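Local coordinates for protein tubulin-specific chaperone (Trypanosoma brucei, PDB 4B6W) that probably binds alpha-tubulin and microtubule plus ends as tubulin-binding cofactor B, of which this chain is the ubiquitin-like domain, at residues E28-K31 with E32-T36. Sequence-based numbering, arbitrary orientation.
Sequences ESIK and ENVFT
Ile30 and Val34 meet one turn apart on helix 27-35, the helix that packs on the mixed sheet of this ubiquitin-like (beta-grasp) domain. Their side chains cross obliquely, CG2 of Ile30 lying 4.0 Å from CG2 of Val34. Ile30 CG2 is anti to the backbone N; in Val34 (chi1 173°) CG1 takes that position and CG2 lies beside the N, 3.1 Å from Ile30 O. Both side chains touch Tyr21 of strand 15-22, which places this face of the helix against the sheet. In the backbone of the same turn, Val34 N donates to Ile30 O at 2.8 Å with an N-H...O angle of 166°, whereas the bond from Asn33 N to Ser29 O is weak. Lys31 NZ makes hydrogen bonds to Met45 O and Asn63 OD1. On the exposed side Glu32 CG lies 3.6 Å from Glu28 O, and the bend at chi2 (-61°) puts the carboxylate where a water can bridge it to the preceding turn, donating to both Glu32 OE2 and Glu28 O. Further along, Asn33 O accepts from Thr36 N and, in the carbonyl plane, from Thr36 OG1 at 2.6 Å.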
loop_
_atom_site.group_PDB
_atom_site.type_symbol
_atom_site.label_atom_id
_atom_site.label_comp_id
_atom_site.label_asym_id
_atom_site.label_seq_id
_atom_site.Cartn_x
_atom_site.Cartn_y
_atom_site.Cartn_z
ATOM N N GLU A 28 6.144 -6.820 0.915
ATOM C CA GLU A 28 7.505 -6.256 0.895
ATOM C C GLU A 28 7.922 -5.730 -0.477
ATOM O O GLU A 28 8.633 -4.721 -0.575
ATOM C CB GLU A 28 8.503 -7.335 1.271
ATOM C CG GLU A 28 9.948 -6.905 1.258
ATOM C CD GLU A 28 10.865 -8.048 1.666
ATOM O OE1 GLU A 28 10.464 -8.810 2.587
ATOM O OE2 GLU A 28 11.961 -8.192 1.054
ATOM N N SER A 29 7.547 -6.462 -1.525
ATOM C CA SER A 29 7.906 -6.063 -2.885
ATOM C C SER A 29 7.140 -4.788 -3.228
ATOM O O SER A 29 7.681 -3.903 -3.875
ATOM C CB SER A 29 7.594 -7.179 -3.883
ATOM O OG SER A 29 6.198 -7.328 -4.081
ATOM N N ILE A 30 5.901 -4.680 -2.733
ATOM C CA ILE A 30 5.054 -3.505 -2.987
ATOM C C ILE A 30 5.637 -2.247 -2.340
ATOM O O ILE A 30 5.658 -1.185 -2.970
ATOM C CB ILE A 30 3.595 -3.732 -2.511
ATOM C CG1 ILE A 30 2.918 -4.798 -3.369
ATOM C CG2 ILE A 30 2.773 -2.435 -2.529
ATOM C CD1 ILE A 30 1.626 -5.289 -2.763
ATOM N N LYS A 31 6.131 -2.375 -1.115
ATOM C CA LYS A 31 6.788 -1.259 -0.419
ATOM C C LYS A 31 8.008 -0.717 -1.197
ATOM O O LYS A 31 8.320 0.484 -1.139
ATOM C CB LYS A 31 7.242 -1.695 0.976
ATOM C CG LYS A 31 6.114 -1.950 1.966
ATOM C CD LYS A 31 6.611 -2.245 3.396
ATOM C CE LYS A 31 5.410 -2.583 4.318
ATOM N NZ LYS A 31 5.770 -2.774 5.779
ATOM N N GLU A 32 8.714 -1.625 -1.877
ATOM C CA GLU A 32 9.861 -1.258 -2.692
ATOM C C GLU A 32 9.440 -0.319 -3.793
ATOM O O GLU A 32 10.047 0.726 -3.989
ATOM C CB GLU A 32 10.498 -2.485 -3.341
ATOM C CG GLU A 32 11.350 -3.291 -2.388
ATOM C CD GLU A 32 12.506 -2.485 -1.848
ATOM O OE1 GLU A 32 13.243 -1.902 -2.688
ATOM O OE2 GLU A 32 12.664 -2.446 -0.600
ATOM N N ASN A 33 8.421 -0.734 -4.524
ATOM C CA ASN A 33 7.818 0.072 -5.571
ATOM C C ASN A 33 7.243 1.390 -5.082
ATOM O O ASN A 33 7.463 2.431 -5.694
ATOM C CB ASN A 33 6.713 -0.701 -6.264
ATOM C CG ASN A 33 6.181 0.035 -7.431
ATOM O OD1 ASN A 33 5.061 0.568 -7.389
ATOM N ND2 ASN A 33 6.999 0.147 -8.467
ATOM N N VAL A 34 6.543 1.334 -3.960
ATOM C CA VAL A 34 6.002 2.521 -3.287
ATOM C C VAL A 34 7.086 3.565 -2.992
ATOM O O VAL A 34 6.847 4.761 -3.108
ATOM C CB VAL A 34 5.225 2.141 -2.004
ATOM C CG1 VAL A 34 4.823 3.380 -1.229
ATOM C CG2 VAL A 34 3.981 1.361 -2.367
ATOM N N PHE A 35 8.288 3.102 -2.647
ATOM C CA PHE A 35 9.442 3.989 -2.404
ATOM C C PHE A 35 9.762 4.882 -3.599
ATOM O O PHE A 35 10.221 6.004 -3.429
ATOM C CB PHE A 35 10.675 3.154 -2.034
ATOM C CG PHE A 35 11.927 3.968 -1.808
ATOM C CD1 PHE A 35 12.751 4.320 -2.880
ATOM C CD2 PHE A 35 12.282 4.366 -0.535
ATOM C CE1 PHE A 35 13.925 5.073 -2.690
ATOM C CE2 PHE A 35 13.458 5.114 -0.314
ATOM C CZ PHE A 35 14.286 5.467 -1.404
ATOM N N THR A 36 9.511 4.383 -4.807
ATOM C CA THR A 36 9.733 5.184 -6.036
ATOM C C THR A 36 8.831 6.454 -6.086
ATOM O O THR A 36 9.179 7.437 -6.723
ATOM C CB THR A 36 9.637 4.319 -7.348
ATOM O OG1 THR A 36 8.297 3.930 -7.615
ATOM C CG2 THR A 36 10.466 3.053 -7.215
HETATM O O HOH W 1 10.646 -3.674 1.059
#